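Local coordinates for uncharacterized protein TCIL3000_10_9440 (Trypanosoma congolense, PDB 5KMX), which is of unknown function but forms the bilobed ectodomain of a trypanosome surface antigen of the insect stage, possibly a sensor, at residues Arg72-Val77 with Pro84-Thr89; Leu91-Glu96 with Gln151-Ala156; Lys97-Ser102 with Glu144-Cys149. One frame throughout, in Å; residues are numbered along the deposited sequence.

Interaction 1: residues Arg72-Val77 with Pro84-Thr89; sequences RLTVVV and PFTRRT
Val77 and Phe85 pair near the turn of a beta hairpin, the first in a run of antiparallel pairs that ends at Leu73 and Thr89. Backbone bonds join the strands two by two. The Val77-Phe85 pair is held firmly one way, Val77 N to Phe85 O at 2.8 Å, and weakly the other, Phe85 N to Val77 O at 3.3 Å. The Val75-Arg87 and Leu73-Thr89 pairs are each bonded in both directions, and Leu73 N to Thr89 O is short at 2.7 Å.

One face carries Leu73, Val75, Val77, Phe85, Arg87 and Thr89. The Phe85 ring starts from the crowded position between its backbone N and carbonyl carbon (chi1 64°), which brings its end nearer to strand 72-77, alongside Val77. Val77 CG2 then sits over one ring face, toward the rim, 3.9 Å from the centroid, a CH-pi contact; a flat ring suits this place because it takes a methyl on its face. Buried Arg87 turns its end away to bond Gln177 O. On the face of Thr74 and Thr86 the methyls meet, CG2 to CG2, at 3.4 Å, and Thr74 OG1 lies 3.7 Å from the aliphatic Arg88 CG.

Charged groups collect at the open end. Arg72 NH1 lies over one face of the Arg88 guanidinium, 3.7 Å from Arg88 NH2, which is at the edge of the Arg72 group; the planes are 87° apart. A sulfate, probably from the crystallisation liquor, is salt-bridged to both arginines and, with Asp70 on Arg72, probably offsets the two positive charges, letting the groups lie close.

Within the larger sheet, strand 31-33 and Asn34 flank Val75 and Val76 on the outer side of 72-77, while Leu73 packs on Leu155, Thr89 on Leu158, and Val77 and Arg87 on Leu160 of strand 145-165.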
loop_
_atom_site.group_PDB
_atom_site.type_symbol
_atom_site.label_atom_id
_atom_site.label_comp_id
_atom_site.label_asym_id
_atom_site.label_seq_id
_atom_site.Cartn_x
_atom_site.Cartn_y
_atom_site.Cartn_z
ATOM N N ARG A 72 -15.809 7.728 1.327
ATOM C CA ARG A 72 -14.963 7.287 0.218
ATOM C C ARG A 72 -14.259 8.446 -0.480
ATOM O O ARG A 72 -14.854 9.496 -0.726
ATOM C CB ARG A 72 -15.784 6.503 -0.805
ATOM C CG ARG A 72 -16.004 5.049 -0.426
ATOM C CD ARG A 72 -17.338 4.837 0.257
ATOM N NE ARG A 72 -18.376 4.507 -0.714
ATOM C CZ ARG A 72 -19.660 4.834 -0.594
ATOM N NH1 ARG A 72 -20.516 4.481 -1.539
ATOM N NH2 ARG A 72 -20.091 5.517 0.459
ATOM N N LEU A 73 -12.988 8.230 -0.802
ATOM C CA LEU A 73 -12.170 9.217 -1.492
ATOM C C LEU A 73 -12.122 8.925 -2.987
ATOM O O LEU A 73 -11.602 7.891 -3.404
ATOM C CB LEU A 73 -10.752 9.229 -0.912
ATOM C CG LEU A 73 -9.711 10.105 -1.617
ATOM C CD1 LEU A 73 -9.953 11.578 -1.324
ATOM C CD2 LEU A 73 -8.310 9.690 -1.206
ATOM N N THR A 74 -12.665 9.836 -3.789
ATOM C CA THR A 74 -12.591 9.716 -5.240
ATOM C C THR A 74 -11.405 10.513 -5.771
ATOM O O THR A 74 -11.272 11.705 -5.490
ATOM C CB THR A 74 -13.877 10.212 -5.925
ATOM O OG1 THR A 74 -15.013 9.545 -5.362
ATOM C CG2 THR A 74 -13.823 9.936 -7.422
ATOM N N VAL A 75 -10.550 9.844 -6.539
ATOM C CA VAL A 75 -9.393 10.484 -7.154
ATOM C C VAL A 75 -9.458 10.349 -8.670
ATOM O O VAL A 75 -9.636 9.250 -9.195
ATOM C CB VAL A 75 -8.068 9.878 -6.652
ATOM C CG1 VAL A 75 -6.881 10.525 -7.360
ATOM C CG2 VAL A 75 -7.945 10.040 -5.141
ATOM N N VAL A 76 -9.304 11.471 -9.365
ATOM C CA VAL A 76 -9.277 11.482 -10.821
ATOM C C VAL A 76 -7.833 11.610 -11.293
ATOM O O VAL A 76 -7.159 12.590 -10.983
ATOM C CB VAL A 76 -10.120 12.634 -11.399
ATOM C CG1 VAL A 76 -10.237 12.506 -12.905
ATOM C CG2 VAL A 76 -11.505 12.652 -10.763
ATOM N N VAL A 77 -7.370 10.618 -12.046
ATOM C CA VAL A 77 -5.974 10.556 -12.467
ATOM C C VAL A 77 -5.808 11.062 -13.896
ATOM O O VAL A 77 -6.205 10.393 -14.849
ATOM C CB VAL A 77 -5.426 9.119 -12.368
ATOM C CG1 VAL A 77 -3.940 9.085 -12.710
ATOM C CG2 VAL A 77 -5.660 8.560 -10.971
ATOM N N PRO A 84 -6.471 8.388 -18.798
ATOM C CA PRO A 84 -7.005 8.806 -17.498
ATOM C C PRO A 84 -8.042 7.844 -16.938
ATOM O O PRO A 84 -8.689 7.120 -17.692
ATOM C CB PRO A 84 -7.629 10.174 -17.801
ATOM C CG PRO A 84 -7.993 10.105 -19.239
ATOM C CD PRO A 84 -6.894 9.299 -19.877
ATOM N N PHE A 85 -8.180 7.839 -15.617
ATOM C CA PHE A 85 -9.134 6.972 -14.945
ATOM C C PHE A 85 -9.486 7.543 -13.582
ATOM O O PHE A 85 -8.841 8.478 -13.107
ATOM C CB PHE A 85 -8.570 5.554 -14.804
ATOM C CG PHE A 85 -7.344 5.465 -13.937
ATOM C CD1 PHE A 85 -6.091 5.757 -14.451
ATOM C CD2 PHE A 85 -7.444 5.072 -12.612
ATOM C CE1 PHE A 85 -4.961 5.668 -13.656
ATOM C CE2 PHE A 85 -6.318 4.983 -11.812
ATOM C CZ PHE A 85 -5.075 5.280 -12.336
ATOM N N THR A 86 -10.524 6.985 -12.968
ATOM C CA THR A 86 -10.952 7.393 -11.637
ATOM C C THR A 86 -10.802 6.223 -10.678
ATOM O O THR A 86 -11.000 5.072 -11.064
ATOM C CB THR A 86 -12.417 7.874 -11.629
ATOM O OG1 THR A 86 -12.609 8.855 -12.654
ATOM C CG2 THR A 86 -12.780 8.476 -10.276
ATOM N N ARG A 87 -10.441 6.523 -9.434
ATOM C CA ARG A 87 -10.341 5.507 -8.393
ATOM C C ARG A 87 -11.077 5.958 -7.143
ATOM O O ARG A 87 -10.915 7.089 -6.686
ATOM C CB ARG A 87 -8.878 5.206 -8.058
ATOM C CG ARG A 87 -8.689 4.278 -6.855
ATOM C CD ARG A 87 -9.268 2.892 -7.110
ATOM N NE ARG A 87 -8.517 2.192 -8.148
ATOM C CZ ARG A 87 -7.415 1.480 -7.928
ATOM N NH1 ARG A 87 -6.927 1.357 -6.700
ATOM N NH2 ARG A 87 -6.801 0.886 -8.940
ATOM N N ARG A 88 -11.884 5.058 -6.594
ATOM C CA ARG A 88 -12.578 5.303 -5.340
ATOM C C ARG A 88 -12.017 4.373 -4.273
ATOM O O ARG A 88 -11.856 3.176 -4.510
ATOM C CB ARG A 88 -14.081 5.089 -5.507
ATOM C CG ARG A 88 -14.924 5.888 -4.537
ATOM C CD ARG A 88 -16.384 5.863 -4.936
ATOM N NE ARG A 88 -17.062 4.653 -4.480
ATOM C CZ ARG A 88 -18.219 4.213 -4.966
ATOM N NH1 ARG A 88 -18.829 4.869 -5.945
ATOM N NH2 ARG A 88 -18.763 3.104 -4.481
ATOM N N THR A 89 -11.714 4.932 -3.106
ATOM C CA THR A 89 -11.132 4.170 -2.010
ATOM C C THR A 89 -11.820 4.517 -0.696
ATOM O O THR A 89 -12.050 5.692 -0.410
ATOM C CB THR A 89 -9.622 4.442 -1.873
ATOM O OG1 THR A 89 -8.977 4.244 -3.136
ATOM C CG2 THR A 89 -9.002 3.517 -0.835
#

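Interaction 2: residues Leu91-Glu96 with Gln151-Ala156. With SO4 (sulfate ion), chain G.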
loop_
_atom_site.group_PDB
_atom_site.type_symbol
_atom_site.label_atom_id
_atom_site.label_comp_id
_atom_site.label_asym_id
_atom_site.label_seq_id
_atom_site.Cartn_x
_atom_site.Cartn_y
_atom_site.Cartn_z
ATOM N N LEU A 91 -12.091 5.490 3.081
ATOM C CA LEU A 91 -11.194 6.161 4.013
ATOM C C LEU A 91 -10.874 5.262 5.197
ATOM O O LEU A 91 -9.811 5.380 5.803
ATOM C CB LEU A 91 -11.810 7.469 4.509
ATOM C CG LEU A 91 -11.963 8.589 3.481
ATOM C CD1 LEU A 91 -12.780 9.726 4.070
ATOM C CD2 LEU A 91 -10.605 9.094 3.016
ATOM N N ARG A 92 -11.802 4.362 5.516
ATOM C CA ARG A 92 -11.678 3.491 6.678
ATOM C C ARG A 92 -11.818 2.021 6.296
ATOM O O ARG A 92 -12.722 1.647 5.548
ATOM C CB ARG A 92 -12.736 3.852 7.722
ATOM C CG ARG A 92 -12.522 3.212 9.084
ATOM C CD ARG A 92 -13.810 3.209 9.889
ATOM N NE ARG A 92 -14.786 2.287 9.314
ATOM C CZ ARG A 92 -16.068 2.234 9.655
ATOM N NH1 ARG A 92 -16.557 3.058 10.573
ATOM N NH2 ARG A 92 -16.869 1.355 9.068
ATOM N N VAL A 93 -10.914 1.196 6.814
ATOM C CA VAL A 93 -11.009 -0.251 6.667
ATOM C C VAL A 93 -10.634 -0.918 7.988
ATOM O O VAL A 93 -10.202 -0.249 8.929
ATOM C CB VAL A 93 -10.096 -0.780 5.539
ATOM C CG1 VAL A 93 -10.465 -0.136 4.211
ATOM C CG2 VAL A 93 -8.628 -0.536 5.868
ATOM N N LYS A 94 -10.797 -2.237 8.049
ATOM C CA LYS A 94 -10.512 -2.993 9.263
ATOM C C LYS A 94 -9.171 -3.714 9.172
ATOM O O LYS A 94 -8.782 -4.194 8.106
ATOM C CB LYS A 94 -11.632 -4.002 9.531
ATOM C CG LYS A 94 -12.936 -3.370 10.001
ATOM C CD LYS A 94 -12.903 -3.072 11.493
ATOM C CE LYS A 94 -14.195 -2.422 11.961
ATOM N NZ LYS A 94 -14.245 -2.291 13.446
ATOM N N ARG A 95 -8.475 -3.781 10.304
ATOM C CA ARG A 95 -7.186 -4.461 10.402
ATOM C C ARG A 95 -7.291 -5.586 11.428
ATOM O O ARG A 95 -7.492 -5.330 12.615
ATOM C CB ARG A 95 -6.088 -3.468 10.795
ATOM C CG ARG A 95 -4.695 -4.063 10.956
ATOM C CD ARG A 95 -3.925 -3.335 12.050
ATOM N NE ARG A 95 -2.509 -3.693 12.080
ATOM C CZ ARG A 95 -1.685 -3.417 13.087
ATOM N NH1 ARG A 95 -2.132 -2.786 14.166
ATOM N NH2 ARG A 95 -0.413 -3.778 13.022
ATOM N N GLU A 96 -7.160 -6.827 10.965
ATOM C CA GLU A 96 -7.295 -7.989 11.839
ATOM C C GLU A 96 -5.936 -8.611 12.153
ATOM O O GLU A 96 -5.225 -9.061 11.253
ATOM C CB GLU A 96 -8.218 -9.032 11.205
ATOM C CG GLU A 96 -8.643 -10.132 12.167
ATOM C CD GLU A 96 -9.606 -11.119 11.543
ATOM O OE1 GLU A 96 -10.147 -10.823 10.456
ATOM O OE2 GLU A 96 -9.823 -12.194 12.138
ATOM N N GLN A 151 -9.185 -3.757 14.256
ATOM C CA GLN A 151 -8.768 -2.377 14.463
ATOM C C GLN A 151 -9.202 -1.485 13.304
ATOM O O GLN A 151 -9.113 -1.878 12.141
ATOM C CB GLN A 151 -7.249 -2.323 14.631
ATOM C CG GLN A 151 -6.713 -1.048 15.253
ATOM C CD GLN A 151 -5.200 -1.069 15.371
ATOM O OE1 GLN A 151 -4.569 -2.112 15.202
ATOM N NE2 GLN A 151 -4.611 0.086 15.656
ATOM N N ASN A 152 -9.674 -0.288 13.632
ATOM C CA ASN A 152 -9.992 0.711 12.619
ATOM C C ASN A 152 -8.736 1.456 12.190
ATOM O O ASN A 152 -8.033 2.032 13.021
ATOM C CB ASN A 152 -11.034 1.702 13.142
ATOM C CG ASN A 152 -12.439 1.133 13.129
ATOM O OD1 ASN A 152 -12.902 0.610 12.115
ATOM N ND2 ASN A 152 -13.126 1.232 14.261
ATOM N N VAL A 153 -8.454 1.427 10.890
ATOM C CA VAL A 153 -7.310 2.137 10.329
ATOM C C VAL A 153 -7.773 3.008 9.165
ATOM O O VAL A 153 -8.779 2.706 8.518
ATOM C CB VAL A 153 -6.214 1.163 9.860
ATOM C CG1 VAL A 153 -5.581 0.468 11.055
ATOM C CG2 VAL A 153 -6.777 0.144 8.876
ATOM N N TYR A 154 -7.035 4.084 8.902
ATOM C CA TYR A 154 -7.505 5.133 8.004
ATOM C C TYR A 154 -6.483 5.504 6.934
ATOM O O TYR A 154 -5.280 5.544 7.194
ATOM C CB TYR A 154 -7.881 6.368 8.819
ATOM C CG TYR A 154 -8.722 6.039 10.029
ATOM C CD1 TYR A 154 -8.129 5.714 11.243
ATOM C CD2 TYR A 154 -10.107 6.041 9.958
ATOM C CE1 TYR A 154 -8.891 5.407 12.351
ATOM C CE2 TYR A 154 -10.879 5.737 11.063
ATOM C CZ TYR A 154 -10.265 5.420 12.257
ATOM O OH TYR A 154 -11.026 5.116 13.363
ATOM N N LEU A 155 -6.986 5.793 5.737
ATOM C CA LEU A 155 -6.149 5.988 4.555
ATOM C C LEU A 155 -5.191 7.168 4.693
ATOM O O LEU A 155 -5.602 8.284 5.011
ATOM C CB LEU A 155 -7.035 6.186 3.321
ATOM C CG LEU A 155 -6.337 6.195 1.959
ATOM C CD1 LEU A 155 -5.750 4.828 1.635
ATOM C CD2 LEU A 155 -7.309 6.639 0.875
ATOM N N ALA A 156 -3.910 6.901 4.446
ATOM C CA ALA A 156 -2.868 7.921 4.514
ATOM C C ALA A 156 -2.139 8.035 3.180
ATOM O O ALA A 156 -1.900 9.139 2.687
ATOM C CB ALA A 156 -1.883 7.597 5.626
HETATM S S SO4 G . 1.850 -5.607 10.347
HETATM O O1 SO4 G . 2.949 -5.295 9.438
HETATM O O2 SO4 G . 2.387 -6.111 11.608
HETATM O O3 SO4 G . 0.994 -6.623 9.740
HETATM O O4 SO4 G . 1.070 -4.398 10.600
#
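Arg95 reaches along Gln151 to join the strand pair to a sulfate ion, probably from the crystallisation liquor. With CG anti to the backbone N (chi1 179°), its chain runs beside the Gln151 side chain. Gln151 OE1 and sulfate O4 both lie at the edge of the Arg95 guanidinium: NH1 bonds Gln151 OE1 at 2.7 Å and NH2 bonds sulfate O4 at 2.9 Å. The glutamine oxygen is close to the guanidinium plane, which should limit rotation of the guanidinium group. A long chain ending in a flat guanidinium with several N-H groups suits this double role.

The short strand segments 92-96 and 151-156 run 134° apart in direction, yet Val93 and Val153 remain bonded both ways at 3.1 Å. On their face Val93 CG2 meets Val153 CG2 at 3.6 Å, methyls of the beta-branched valines filling the buried side. On the other face, Asn152 OD1 lies beside the aliphatic part of Lys94, 3.3 Å from CE, while Arg92 CG rests 3.6 Å from Tyr154 CE2. These long chains use their methylenes for packing.

Tyr190 of strand 189-191 lies against Val93, Val153 and Leu155, whereas Leu73 of strand 72-79 packs on Leu91.

Interaction 3: residues Lys97-Ser102 with Glu144-Cys149. With SO4 (sulfate ion), chain G.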
loop_
_atom_site.group_PDB
_atom_site.type_symbol
_atom_site.label_atom_id
_atom_site.label_comp_id
_atom_site.label_asym_id
_atom_site.label_seq_id
_atom_site.Cartn_x
_atom_site.Cartn_y
_atom_site.Cartn_z
ATOM N N LYS A 97 -5.592 -8.633 13.438
ATOM C CA LYS A 97 -4.319 -9.181 13.900
ATOM C C LYS A 97 -4.542 -10.265 14.951
ATOM O O LYS A 97 -5.260 -10.058 15.929
ATOM C CB LYS A 97 -3.434 -8.069 14.470
ATOM C CG LYS A 97 -2.947 -7.064 13.432
ATOM C CD LYS A 97 -1.857 -7.644 12.538
ATOM C CE LYS A 97 -0.521 -7.739 13.265
ATOM N NZ LYS A 97 0.542 -8.322 12.403
ATOM N N TRP A 98 -3.915 -11.419 14.739
ATOM C CA TRP A 98 -4.088 -12.571 15.616
ATOM C C TRP A 98 -3.012 -12.649 16.691
ATOM O O TRP A 98 -1.826 -12.478 16.408
ATOM C CB TRP A 98 -4.073 -13.862 14.797
ATOM C CG TRP A 98 -5.314 -14.085 14.000
ATOM C CD1 TRP A 98 -5.594 -13.588 12.761
ATOM C CD2 TRP A 98 -6.445 -14.871 14.384
ATOM N NE1 TRP A 98 -6.833 -14.015 12.351
ATOM C CE2 TRP A 98 -7.377 -14.805 13.329
ATOM C CE3 TRP A 98 -6.763 -15.623 15.518
ATOM C CZ2 TRP A 98 -8.605 -15.462 13.375
ATOM C CZ3 TRP A 98 -7.979 -16.276 15.562
ATOM C CH2 TRP A 98 -8.886 -16.191 14.498
ATOM N N TYR A 99 -3.435 -12.915 17.923
ATOM C CA TYR A 99 -2.500 -13.200 19.004
ATOM C C TYR A 99 -2.240 -14.697 19.090
ATOM O O TYR A 99 -3.175 -15.496 19.152
ATOM C CB TYR A 99 -3.029 -12.694 20.345
ATOM C CG TYR A 99 -2.089 -12.991 21.490
ATOM C CD1 TYR A 99 -1.086 -12.098 21.836
ATOM C CD2 TYR A 99 -2.192 -14.173 22.213
ATOM C CE1 TYR A 99 -0.220 -12.367 22.874
ATOM C CE2 TYR A 99 -1.328 -14.452 23.251
ATOM C CZ TYR A 99 -0.344 -13.545 23.578
ATOM O OH TYR A 99 0.518 -13.817 24.614
ATOM N N THR A 100 -0.963 -15.067 19.095
ATOM C CA THR A 100 -0.560 -16.457 19.266
ATOM C C THR A 100 0.275 -16.604 20.526
ATOM O O THR A 100 1.247 -15.876 20.729
ATOM C CB THR A 100 0.248 -16.967 18.066
ATOM O OG1 THR A 100 -0.459 -16.679 16.856
ATOM C CG2 THR A 100 0.484 -18.470 18.175
ATOM N N CYS A 101 -0.117 -17.547 21.374
ATOM C CA CYS A 101 0.621 -17.822 22.596
ATOM C C CYS A 101 1.969 -18.458 22.273
ATOM O O CYS A 101 2.073 -19.674 22.119
ATOM C CB CYS A 101 -0.188 -18.740 23.508
ATOM S SG CYS A 101 0.272 -18.661 25.258
ATOM N N SER A 102 3.000 -17.627 22.172
ATOM C CA SER A 102 4.334 -18.102 21.827
ATOM C C SER A 102 5.172 -18.330 23.077
ATOM O O SER A 102 4.763 -17.977 24.181
ATOM C CB SER A 102 5.031 -17.102 20.904
ATOM O OG SER A 102 6.338 -17.543 20.577
ATOM N N GLU A 144 -1.347 -21.576 20.540
ATOM C CA GLU A 144 -2.764 -21.449 20.217
ATOM C C GLU A 144 -3.113 -20.062 19.695
ATOM O O GLU A 144 -2.565 -19.059 20.152
ATOM C CB GLU A 144 -3.621 -21.751 21.448
ATOM C CG GLU A 144 -5.113 -21.755 21.173
ATOM C CD GLU A 144 -5.895 -22.526 22.214
ATOM O OE1 GLU A 144 -6.990 -23.028 21.882
ATOM O OE2 GLU A 144 -5.419 -22.626 23.363
ATOM N N LYS A 145 -4.032 -20.019 18.735
ATOM C CA LYS A 145 -4.643 -18.766 18.316
ATOM C C LYS A 145 -5.730 -18.401 19.314
ATOM O O LYS A 145 -6.887 -18.793 19.162
ATOM C CB LYS A 145 -5.221 -18.882 16.903
ATOM C CG LYS A 145 -4.178 -18.841 15.806
ATOM C CD LYS A 145 -3.510 -17.489 15.755
ATOM C CE LYS A 145 -2.704 -17.329 14.484
ATOM N NZ LYS A 145 -1.562 -18.285 14.376
ATOM N N CYS A 146 -5.344 -17.650 20.339
ATOM C CA CYS A 146 -6.227 -17.374 21.464
ATOM C C CYS A 146 -7.326 -16.379 21.111
ATOM O O CYS A 146 -8.386 -16.370 21.735
ATOM C CB CYS A 146 -5.417 -16.846 22.647
ATOM S SG CYS A 146 -3.961 -17.839 23.037
ATOM N N GLY A 147 -7.065 -15.538 20.116
ATOM C CA GLY A 147 -8.020 -14.527 19.705
ATOM C C GLY A 147 -7.386 -13.516 18.772
ATOM O O GLY A 147 -6.213 -13.644 18.420
ATOM N N TYR A 148 -8.160 -12.510 18.374
ATOM C CA TYR A 148 -7.677 -11.492 17.450
ATOM C C TYR A 148 -8.250 -10.119 17.777
ATOM O O TYR A 148 -9.218 -9.999 18.531
ATOM C CB TYR A 148 -8.024 -11.872 16.007
ATOM C CG TYR A 148 -9.510 -11.956 15.726
ATOM C CD1 TYR A 148 -10.236 -10.824 15.378
ATOM C CD2 TYR A 148 -10.183 -13.168 15.797
ATOM C CE1 TYR A 148 -11.592 -10.896 15.116
ATOM C CE2 TYR A 148 -11.539 -13.250 15.536
ATOM C CZ TYR A 148 -12.238 -12.111 15.196
ATOM O OH TYR A 148 -13.588 -12.185 14.934
ATOM N N CYS A 149 -7.636 -9.090 17.201
ATOM C CA CYS A 149 -8.090 -7.715 17.358
ATOM C C CYS A 149 -8.550 -7.154 16.020
ATOM O O CYS A 149 -7.837 -7.263 15.023
ATOM C CB CYS A 149 -6.972 -6.844 17.931
ATOM S SG CYS A 149 -7.369 -5.082 18.003
HETATM S S SO4 G . 1.850 -5.607 10.347
HETATM O O1 SO4 G . 2.949 -5.295 9.438
HETATM O O2 SO4 G . 2.387 -6.111 11.608
HETATM O O3 SO4 G . 0.994 -6.623 9.740
HETATM O O4 SO4 G . 1.070 -4.398 10.600
#
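A beta bulge interrupts the disulfide-rich antiparallel ribbon formed by 97-100 and 145-149: Trp98 faces Tyr148 but Thr100 faces Lys145, one residue more on the second strand, with Cys146 and Gly147 both facing Tyr99. Tyr99 N bonds Gly147 O at 2.9 Å, whereas the bond from Cys146 N to Tyr99 O is long and bent at 3.3 Å. Gly147, lacking a side chain, readily adopts phi 168°.

Disulfides tie down the ribbon: Cys101 to Cys115, Cys146 to Cys140, and Cys149 to Cys126 of helix 116-128. On that helix side, the Tyr99 ring turns its edge to Cys146 SG and meets His119 and Phe122. On the other face, the backbone places Tyr148 CB over the Trp98 five-membered ring, 4.0 Å from its centroid, a CH-pi contact. With CG between the backbone N and the carbonyl carbon (chi1 63°), the Tyr148 ring brings its edge at CD2 3.5 Å from Trp98 CH2, an edge-to-face pair with planes at 52°. Lys97 leads away from the ribbon, its NZ bonding sulfate O2 (3.0 Å) and O3 (3.2 Å). Lys145 packs its methylenes near the indole, its chain bending so that NZ donates to Thr100 OG1 at 3.2 Å.

Strand 85-100 runs through all three contacts, and strand 145-165 is its partner in interactions 2 and 3. Interaction 1 lies about 36 Å from interaction 3, centre to centre, on opposite sides of the chain's centre; interaction 2 stands between, about 18 Å from the first and 20 Å from the third. Thr89 CG2 of interaction 1 touches Leu155 CD2 of interaction 2 at 3.9 Å, and Glu96 OE2 of interaction 2 comes 3.5 Å from Tyr148 CD1 of interaction 3. One sulfate is shared by Arg95 and Lys97, from adjoining segments. The long strand pair thus connects the large sheet with the disulfide-bonded region, consistent with a bilobed ectodomain.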